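Local coordinates for uncharacterized protein (Deinococcus radiodurans, PDB 3GG7) that is of unknown function but binds manganese and, as a member of the TatD-type metal-dependent hydrolases, probably cleaves ester bonds, at residues R21-R26 / L208-K213; R119-H124 / P140-P145; P187-L192 / V238-G243. All blocks are in the same frame, centred on the assembly; numbering follows the deposited sequence.

Contact 1 of 3, residues R21-R26 / L208-K213; sequences RACEER and LPWDVK
Cys23, near the end of helix 16-25, comes closest to Pro209 in the 3-10 segment 209-211, with their CA atoms 7.4 Å apart, and no hydrogen bond joins the two backbones. Trp210 carries the contact. The guanidinium of Arg26 lies flat over one face of the indole, the planes 10° apart. Its CZ sits 3.6 Å from the centroid of the five-membered ring of Trp210, almost on the ring normal, which makes a cation-pi stack. The Arg26 chain runs extended from CG to NE and carries its guanidinium over the ring. NH1 of Arg26 also makes a weak bond back to the carbonyl O of Ala22. CB of Leu208 covers the opposite indole face. The six-membered ring reaches the helix: Trp210 CH2 is 3.3 Å from Ala22 CB, a tight approach. Cys23 SG stands at the ring edge, 4.1 Å from Trp210 CZ3, and packs 3.7 Å from Pro209 CG. Pro209 also touches Val8 and Val30, so the contact reaches the barrel strands. Replacing Trp210 by alanine would probably leave the Arg26 guanidinium without its stacking partner and uncover Ala22. With no hydrogen bond across, apolar packing and the stack join the segments, and the fit depends on the placing of the indole.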
loop_
_atom_site.group_PDB
_atom_site.type_symbol
_atom_site.label_atom_id
_atom_site.label_comp_id
_atom_site.label_asym_id
_atom_site.label_seq_id
_atom_site.Cartn_x
_atom_site.Cartn_y
_atom_site.Cartn_z
ATOM N N ARG A 21 4.667 8.103 -17.287
ATOM C CA ARG A 21 5.295 7.765 -18.556
ATOM C C ARG A 21 6.566 6.947 -18.367
ATOM O O ARG A 21 6.823 5.991 -19.080
ATOM C CB ARG A 21 5.674 9.035 -19.316
ATOM C CG ARG A 21 4.601 9.665 -20.103
ATOM C CD ARG A 21 5.247 10.572 -21.173
ATOM N NE ARG A 21 4.434 11.752 -21.428
ATOM C CZ ARG A 21 4.652 12.967 -20.923
ATOM N NH1 ARG A 21 3.816 13.945 -21.245
ATOM N NH2 ARG A 21 5.683 13.222 -20.107
ATOM N N ALA A 22 7.387 7.356 -17.408
ATOM C CA ALA A 22 8.635 6.666 -17.125
ATOM C C ALA A 22 8.405 5.227 -16.656
ATOM O O ALA A 22 9.187 4.324 -16.939
ATOM C CB ALA A 22 9.431 7.446 -16.088
ATOM N N CYS A 23 7.322 5.026 -15.908
ATOM C CA CYS A 23 6.918 3.671 -15.514
ATOM C C CYS A 23 6.493 2.837 -16.712
ATOM O O CYS A 23 6.906 1.688 -16.869
ATOM C CB CYS A 23 5.802 3.717 -14.466
ATOM S SG CYS A 23 6.312 4.403 -12.872
ATOM N N GLU A 24 5.698 3.417 -17.603
ATOM C CA GLU A 24 5.354 2.696 -18.836
ATOM C C GLU A 24 6.543 2.340 -19.704
ATOM O O GLU A 24 6.606 1.243 -20.266
ATOM C CB GLU A 24 4.382 3.476 -19.692
ATOM C CG GLU A 24 2.976 3.423 -19.260
ATOM C CD GLU A 24 2.376 2.007 -19.120
ATOM O OE1 GLU A 24 2.730 1.017 -19.803
ATOM O OE2 GLU A 24 1.513 1.942 -18.259
ATOM N N GLU A 25 7.497 3.263 -19.840
ATOM C CA GLU A 25 8.697 2.979 -20.623
ATOM C C GLU A 25 9.436 1.774 -20.069
ATOM O O GLU A 25 9.986 0.973 -20.823
ATOM C CB GLU A 25 9.621 4.216 -20.678
ATOM C CG GLU A 25 9.082 5.352 -21.554
ATOM C CD GLU A 25 9.674 6.737 -21.224
ATOM O OE1 GLU A 25 10.481 6.878 -20.276
ATOM O OE2 GLU A 25 9.288 7.713 -21.893
ATOM N N ARG A 26 9.426 1.630 -18.744
ATOM C CA ARG A 26 10.109 0.533 -18.075
ATOM C C ARG A 26 9.234 -0.698 -17.910
ATOM O O ARG A 26 9.685 -1.713 -17.386
ATOM C CB ARG A 26 10.534 1.003 -16.681
ATOM C CG ARG A 26 11.627 2.056 -16.692
ATOM C CD ARG A 26 11.843 2.589 -15.281
ATOM N NE ARG A 26 13.116 3.293 -15.175
ATOM C CZ ARG A 26 13.333 4.529 -15.607
ATOM N NH1 ARG A 26 12.368 5.237 -16.168
ATOM N NH2 ARG A 26 14.542 5.062 -15.468
ATOM N N LEU A 208 11.641 7.402 -6.340
ATOM C CA LEU A 208 10.890 7.159 -7.573
ATOM C C LEU A 208 10.557 5.686 -7.669
ATOM O O LEU A 208 11.238 4.846 -7.063
ATOM C CB LEU A 208 11.722 7.575 -8.794
ATOM C CG LEU A 208 11.917 9.077 -8.916
ATOM C CD1 LEU A 208 13.106 9.312 -9.859
ATOM C CD2 LEU A 208 10.614 9.730 -9.413
ATOM N N PRO A 209 9.510 5.327 -8.437
ATOM C CA PRO A 209 9.087 3.920 -8.494
ATOM C C PRO A 209 10.185 2.930 -8.862
ATOM O O PRO A 209 10.218 1.808 -8.329
ATOM C CB PRO A 209 7.961 3.926 -9.532
ATOM C CG PRO A 209 7.423 5.305 -9.479
ATOM C CD PRO A 209 8.584 6.212 -9.154
ATOM N N TRP A 210 11.091 3.328 -9.736
ATOM C CA TRP A 210 12.104 2.409 -10.188
ATOM C C TRP A 210 13.221 2.205 -9.149
ATOM O O TRP A 210 14.077 1.334 -9.321
ATOM C CB TRP A 210 12.634 2.783 -11.588
ATOM C CG TRP A 210 12.880 4.228 -11.846
ATOM C CD1 TRP A 210 14.080 4.878 -11.789
ATOM C CD2 TRP A 210 11.918 5.206 -12.243
ATOM N NE1 TRP A 210 13.921 6.187 -12.120
ATOM C CE2 TRP A 210 12.603 6.425 -12.407
ATOM C CE3 TRP A 210 10.537 5.174 -12.479
ATOM C CZ2 TRP A 210 11.950 7.606 -12.778
ATOM C CZ3 TRP A 210 9.894 6.337 -12.850
ATOM C CH2 TRP A 210 10.592 7.542 -12.988
ATOM N N ASP A 211 13.167 2.929 -8.024
ATOM C CA ASP A 211 14.051 2.643 -6.896
ATOM C C ASP A 211 13.665 1.320 -6.238
ATOM O O ASP A 211 14.362 0.829 -5.328
ATOM C CB ASP A 211 13.972 3.745 -5.824
ATOM C CG ASP A 211 14.610 5.048 -6.235
ATOM O OD1 ASP A 211 15.614 5.041 -6.984
ATOM O OD2 ASP A 211 14.124 6.110 -5.796
ATOM N N VAL A 212 12.541 0.753 -6.658
ATOM C CA VAL A 212 12.117 -0.578 -6.201
ATOM C C VAL A 212 13.126 -1.659 -6.601
ATOM O O VAL A 212 13.159 -2.703 -5.961
ATOM C CB VAL A 212 10.641 -0.919 -6.649
ATOM C CG1 VAL A 212 10.566 -1.410 -8.074
ATOM C CG2 VAL A 212 9.991 -1.924 -5.699
ATOM N N LYS A 213 13.939 -1.411 -7.635
ATOM C CA LYS A 213 15.075 -2.304 -7.944
ATOM C C LYS A 213 15.928 -2.560 -6.694
ATOM O O LYS A 213 16.388 -3.689 -6.479
ATOM C CB LYS A 213 15.942 -1.716 -9.067
ATOM C CG LYS A 213 16.907 -2.745 -9.663
ATOM C CD LYS A 213 17.535 -2.266 -10.958
ATOM C CE LYS A 213 18.570 -3.271 -11.454
ATOM N NZ LYS A 213 19.036 -2.988 -12.863
#

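Contact 2 of 3, residues R119-H124 / P140-P145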
loop_
_atom_site.group_PDB
_atom_site.type_symbol
_atom_site.label_atom_id
_atom_site.label_comp_id
_atom_site.label_asym_id
_atom_site.label_seq_id
_atom_site.Cartn_x
_atom_site.Cartn_y
_atom_site.Cartn_z
ATOM N N ARG A 119 -12.293 -5.856 -1.671
ATOM C CA ARG A 119 -11.257 -5.170 -2.458
ATOM C C ARG A 119 -9.867 -5.567 -1.970
ATOM O O ARG A 119 -9.703 -6.098 -0.854
ATOM C CB ARG A 119 -11.413 -3.634 -2.322
ATOM C CG ARG A 119 -12.695 -3.055 -2.912
ATOM C CD ARG A 119 -12.681 -3.184 -4.421
ATOM N NE ARG A 119 -13.796 -2.545 -5.101
ATOM C CZ ARG A 119 -14.979 -3.113 -5.323
ATOM N NH1 ARG A 119 -15.272 -4.310 -4.816
ATOM N NH2 ARG A 119 -15.914 -2.456 -5.993
ATOM N N ILE A 120 -8.870 -5.291 -2.796
ATOM C CA ILE A 120 -7.468 -5.408 -2.432
ATOM C C ILE A 120 -7.111 -4.079 -1.761
ATOM O O ILE A 120 -7.285 -3.015 -2.360
ATOM C CB ILE A 120 -6.599 -5.663 -3.666
ATOM C CG1 ILE A 120 -6.897 -7.050 -4.257
ATOM C CG2 ILE A 120 -5.124 -5.497 -3.322
ATOM C CD1 ILE A 120 -6.365 -7.218 -5.688
ATOM N N LEU A 121 -6.653 -4.135 -0.513
ATOM C CA LEU A 121 -6.464 -2.944 0.325
ATOM C C LEU A 121 -4.972 -2.722 0.554
ATOM O O LEU A 121 -4.249 -3.660 0.936
ATOM C CB LEU A 121 -7.126 -3.149 1.689
ATOM C CG LEU A 121 -8.473 -3.865 1.676
ATOM C CD1 LEU A 121 -8.857 -4.200 3.100
ATOM C CD2 LEU A 121 -9.513 -3.028 1.006
ATOM N N SER A 122 -4.504 -1.486 0.366
ATOM C CA SER A 122 -3.136 -1.097 0.723
ATOM C C SER A 122 -3.233 -0.192 1.945
ATOM O O SER A 122 -3.729 0.955 1.877
ATOM C CB SER A 122 -2.433 -0.415 -0.442
ATOM O OG SER A 122 -1.099 -0.153 -0.106
ATOM N N ILE A 123 -2.787 -0.713 3.086
ATOM C CA ILE A 123 -3.154 -0.192 4.390
ATOM C C ILE A 123 -1.959 0.392 5.168
ATOM O O ILE A 123 -0.910 -0.240 5.274
ATOM C CB ILE A 123 -3.823 -1.318 5.225
ATOM C CG1 ILE A 123 -5.096 -1.785 4.547
ATOM C CG2 ILE A 123 -4.121 -0.856 6.676
ATOM C CD1 ILE A 123 -5.633 -3.105 5.138
ATOM N N HIS A 124 -2.183 1.598 5.697
ATOM C CA HIS A 124 -1.311 2.317 6.634
ATOM C C HIS A 124 -1.593 1.834 8.045
ATOM O O HIS A 124 -2.760 1.747 8.442
ATOM C CB HIS A 124 -1.668 3.810 6.526
ATOM C CG HIS A 124 -0.739 4.742 7.228
ATOM N ND1 HIS A 124 0.194 5.506 6.562
ATOM C CD2 HIS A 124 -0.659 5.105 8.529
ATOM C CE1 HIS A 124 0.860 6.254 7.425
ATOM N NE2 HIS A 124 0.344 6.050 8.626
ATOM N N PRO A 140 -13.654 -9.306 8.093
ATOM C CA PRO A 140 -12.901 -10.222 7.236
ATOM C C PRO A 140 -13.372 -10.266 5.787
ATOM O O PRO A 140 -12.602 -10.664 4.926
ATOM C CB PRO A 140 -13.112 -11.597 7.903
ATOM C CG PRO A 140 -14.363 -11.458 8.612
ATOM C CD PRO A 140 -14.439 -10.044 9.095
ATOM N N ARG A 141 -14.590 -9.816 5.505
ATOM C CA ARG A 141 -15.098 -9.833 4.134
ATOM C C ARG A 141 -14.801 -8.539 3.355
ATOM O O ARG A 141 -15.257 -8.382 2.226
ATOM C CB ARG A 141 -16.598 -10.101 4.142
ATOM C CG ARG A 141 -16.954 -11.486 4.619
ATOM C CD ARG A 141 -18.434 -11.694 4.523
ATOM N NE ARG A 141 -18.820 -12.968 5.117
ATOM C CZ ARG A 141 -19.269 -13.138 6.362
ATOM N NH1 ARG A 141 -19.414 -12.106 7.194
ATOM N NH2 ARG A 141 -19.584 -14.361 6.778
ATOM N N SER A 142 -14.010 -7.645 3.951
ATOM C CA SER A 142 -13.614 -6.399 3.277
ATOM C C SER A 142 -12.633 -6.640 2.126
ATOM O O SER A 142 -12.479 -5.789 1.234
ATOM C CB SER A 142 -13.022 -5.402 4.272
ATOM O OG SER A 142 -11.954 -5.969 4.985
ATOM N N GLY A 143 -11.971 -7.787 2.143
ATOM C CA GLY A 143 -11.117 -8.208 1.053
ATOM C C GLY A 143 -9.759 -8.660 1.532
ATOM O O GLY A 143 -9.640 -9.245 2.616
ATOM N N THR A 144 -8.733 -8.430 0.713
ATOM C CA THR A 144 -7.371 -8.896 0.983
ATOM C C THR A 144 -6.526 -7.735 1.472
ATOM O O THR A 144 -6.290 -6.792 0.705
ATOM C CB THR A 144 -6.703 -9.518 -0.265
ATOM O OG1 THR A 144 -7.521 -10.596 -0.722
ATOM C CG2 THR A 144 -5.261 -10.031 0.056
ATOM N N PRO A 145 -6.092 -7.762 2.740
ATOM C CA PRO A 145 -5.363 -6.626 3.289
ATOM C C PRO A 145 -3.880 -6.721 3.067
ATOM O O PRO A 145 -3.245 -7.720 3.433
ATOM C CB PRO A 145 -5.674 -6.695 4.789
ATOM C CG PRO A 145 -5.989 -8.135 5.076
ATOM C CD PRO A 145 -6.416 -8.770 3.771
#
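The carbonyl O of Arg119 is met by two groups of the neighbouring strand. Thr144 N makes a hydrogen bond to it at 3.0 Å, with a bent N-H angle of 143°, and Gly143 CA adds a CA-H...O contact at 3.2 Å from Arg119 O. The backbone bonds on either side are straighter. Arg119 N donates to Ser142 O at 2.9 Å. Leu121 N donates to Thr144 O, also at 2.9 Å, and this bond is nearly linear at 171°. Arg119 therefore bonds to both neighbours of Gly143, as in a regular parallel pair. The backbone angles of Gly143 by themselves call for glycine, and a CB there would also clash with Arg119 O.

The two strands belong to a right-handed beta-alpha-beta crossover, strand 119-124, helix 129-138 and strand 143-148, within the TIM-barrel fold of the TatD family. On the face that carries Leu121 and Pro145, Leu121 CD1 lies 4.0 Å from Ser142 OG. Helix 99-115 packs against both Leu121 and Ser142, and the Ser142 hydroxyl bonds to Asn139 O just before the segment. Ile123 and Pro145 lie side by side and point the same way. CG1 of Ile123 is anti to its carbonyl carbon (chi1 -62°), and the branch ends with CD1 3.6 Å from Pro145 CB. Ile120 and Thr144 occupy the other face, where both meet Leu241 of helix 227-243 and the Thr144 hydroxyl is hydrogen-bonded to that of Thr244. At the C-terminal end of the first strand, His124 is a predicted ligand of a second metal, and its ND1 is hydrogen-bonded to Glu86, a manganese ligand.

Contact 3 of 3, residues P187-L192 / V238-G243; sequences PRDRVL and VSRLLG
Arg240 reaches from helix 227-243 across to the turn before strand 191-193, and its guanidinium meets that turn edge-on. Its chain leaves the helix with CG anti to the backbone N (chi1 -176°) and bends at chi3, which brings NH2 to the carbonyl O of Asp189. This hydrogen bond is 2.8 Å long but bent, 144° at the hydrogen, and NH2 stands above the carbonyl plane. The Asp189 carboxylate is turned 54° from the guanidinium, and its salt bridge is long, with OD1 of Asp189 3.9 Å from NH2 of Arg240. The same NH2 touches the aliphatic part of Arg190, 3.5 Å from its CG. The two guanidinium planes are close to perpendicular, and NH1 of Arg190 turns to the carbonyls of Ile161 and Cys165. Deeper in, Leu192 lies at about a right angle to both Val238 and Leu241. Its CD2 packs 3.7 Å from Val238 CG2, while its CD1 is 4.1 Å from Leu241 CD2. Phe6 of strand 4-8 and Ile146 of strand 143-148 also touch Leu192 and Leu241. The last helix is thus held to the barrel by a buried apolar cluster, with a side-chain-to-backbone hydrogen bond and a long, probably weaker, salt bridge toward solvent.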
loop_
_atom_site.group_PDB
_atom_site.type_symbol
_atom_site.label_atom_id
_atom_site.label_comp_id
_atom_site.label_asym_id
_atom_site.label_seq_id
_atom_site.Cartn_x
_atom_site.Cartn_y
_atom_site.Cartn_z
ATOM N N PRO A 187 5.717 -15.028 5.128
ATOM C CA PRO A 187 5.707 -16.026 4.069
ATOM C C PRO A 187 6.078 -15.363 2.742
ATOM O O PRO A 187 5.545 -14.287 2.407
ATOM C CB PRO A 187 4.267 -16.554 4.062
ATOM C CG PRO A 187 3.519 -15.693 4.986
ATOM C CD PRO A 187 4.398 -14.843 5.747
ATOM N N ARG A 188 6.984 -15.982 1.992
ATOM C CA ARG A 188 7.482 -15.355 0.766
ATOM C C ARG A 188 6.403 -15.203 -0.275
ATOM O O ARG A 188 6.527 -14.324 -1.133
ATOM C CB ARG A 188 8.664 -16.133 0.171
ATOM C CG ARG A 188 9.888 -16.077 1.044
ATOM C CD ARG A 188 11.084 -16.705 0.380
ATOM N NE ARG A 188 12.230 -16.770 1.284
ATOM C CZ ARG A 188 13.384 -17.358 0.976
ATOM N NH1 ARG A 188 13.555 -17.951 -0.207
ATOM N NH2 ARG A 188 14.378 -17.346 1.855
ATOM N N ASP A 189 5.366 -16.038 -0.216
ATOM C CA ASP A 189 4.250 -15.971 -1.170
ATOM C C ASP A 189 3.233 -14.858 -0.852
ATOM O O ASP A 189 2.213 -14.751 -1.537
ATOM C CB ASP A 189 3.575 -17.355 -1.385
ATOM C CG ASP A 189 3.028 -17.977 -0.125
ATOM O OD1 ASP A 189 3.041 -17.336 0.945
ATOM O OD2 ASP A 189 2.536 -19.138 -0.222
ATOM N N ARG A 190 3.535 -14.034 0.158
ATOM C CA ARG A 190 2.689 -12.868 0.486
ATOM C C ARG A 190 3.481 -11.558 0.543
ATOM O O ARG A 190 2.991 -10.553 1.089
ATOM C CB ARG A 190 1.969 -13.106 1.806
ATOM C CG ARG A 190 0.797 -14.102 1.685
ATOM C CD ARG A 190 -0.106 -14.082 2.912
ATOM N NE ARG A 190 0.122 -15.224 3.777
ATOM C CZ ARG A 190 -0.297 -15.307 5.033
ATOM N NH1 ARG A 190 -0.987 -14.305 5.599
ATOM N NH2 ARG A 190 -0.034 -16.412 5.726
ATOM N N VAL A 191 4.669 -11.548 -0.052
ATOM C CA VAL A 191 5.546 -10.384 -0.076
ATOM C C VAL A 191 5.493 -9.674 -1.432
ATOM O O VAL A 191 5.660 -10.287 -2.483
ATOM C CB VAL A 191 6.976 -10.755 0.319
ATOM C CG1 VAL A 191 7.923 -9.559 0.229
ATOM C CG2 VAL A 191 6.952 -11.264 1.754
ATOM N N LEU A 192 5.202 -8.373 -1.374
ATOM C CA LEU A 192 5.222 -7.485 -2.537
ATOM C C LEU A 192 6.256 -6.417 -2.249
ATOM O O LEU A 192 6.639 -6.188 -1.099
ATOM C CB LEU A 192 3.831 -6.834 -2.720
ATOM C CG LEU A 192 2.669 -7.814 -2.829
ATOM C CD1 LEU A 192 1.358 -7.075 -2.790
ATOM C CD2 LEU A 192 2.791 -8.707 -4.083
ATOM N N VAL A 238 1.759 -11.135 -7.192
ATOM C CA VAL A 238 0.744 -10.213 -7.711
ATOM C C VAL A 238 -0.338 -10.979 -8.466
ATOM O O VAL A 238 -1.525 -10.714 -8.286
ATOM C CB VAL A 238 1.356 -9.084 -8.574
ATOM C CG1 VAL A 238 0.249 -8.233 -9.262
ATOM C CG2 VAL A 238 2.233 -8.197 -7.722
ATOM N N SER A 239 0.041 -11.967 -9.295
ATOM C CA SER A 239 -0.959 -12.783 -9.973
ATOM C C SER A 239 -1.897 -13.462 -8.992
ATOM O O SER A 239 -3.124 -13.452 -9.187
ATOM C CB SER A 239 -0.325 -13.844 -10.880
ATOM O OG SER A 239 0.657 -13.272 -11.719
ATOM N N ARG A 240 -1.342 -14.048 -7.926
ATOM C CA ARG A 240 -2.149 -14.752 -6.943
ATOM C C ARG A 240 -3.056 -13.795 -6.176
ATOM O O ARG A 240 -4.213 -14.079 -5.932
ATOM C CB ARG A 240 -1.242 -15.512 -5.982
ATOM C CG ARG A 240 -1.991 -16.343 -4.977
ATOM C CD ARG A 240 -1.093 -17.404 -4.309
ATOM N NE ARG A 240 -0.351 -16.885 -3.166
ATOM C CZ ARG A 240 -0.879 -16.615 -1.972
ATOM N NH1 ARG A 240 -2.178 -16.797 -1.735
ATOM N NH2 ARG A 240 -0.104 -16.167 -0.996
ATOM N N LEU A 241 -2.507 -12.627 -5.846
ATOM C CA LEU A 241 -3.263 -11.560 -5.192
ATOM C C LEU A 241 -4.485 -11.162 -5.997
ATOM O O LEU A 241 -5.588 -11.054 -5.462
ATOM C CB LEU A 241 -2.369 -10.321 -4.998
ATOM C CG LEU A 241 -3.038 -9.072 -4.422
ATOM C CD1 LEU A 241 -3.337 -9.285 -2.916
ATOM C CD2 LEU A 241 -2.177 -7.846 -4.673
ATOM N N LEU A 242 -4.287 -10.930 -7.289
ATOM C CA LEU A 242 -5.407 -10.617 -8.182
ATOM C C LEU A 242 -6.455 -11.736 -8.273
ATOM O O LEU A 242 -7.629 -11.477 -8.535
ATOM C CB LEU A 242 -4.863 -10.297 -9.571
ATOM C CG LEU A 242 -4.071 -8.996 -9.621
ATOM C CD1 LEU A 242 -3.291 -8.889 -10.916
ATOM C CD2 LEU A 242 -4.987 -7.777 -9.415
ATOM N N GLY A 243 -6.012 -12.978 -8.085
ATOM C CA GLY A 243 -6.909 -14.117 -8.020
ATOM C C GLY A 243 -7.804 -14.107 -6.798
ATOM O O GLY A 243 -8.899 -14.654 -6.837
#

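Overall arrangement
Contact 2 is the buried one of the three, set between neighbouring strands of the barrel. Its backbone hydrogen bonds differ from the mainly side-chain meetings of contacts 1 and 3. Those two are partly buried, and each has an arginine at its exposed side: one over an aromatic ring, the other at a carbonyl and a carboxylate. Contacts 2 and 3 touch, with Thr144 CG2 3.6 Å from Leu241 CD1, and both reach the same stretch of barrel sheet. Contact 1 lies apart, its centre about 25 Å from that of contact 2, across the chain's centre. Helices 212-223 and 227-243 follow each other and link contact 1 to contact 3 in sequence.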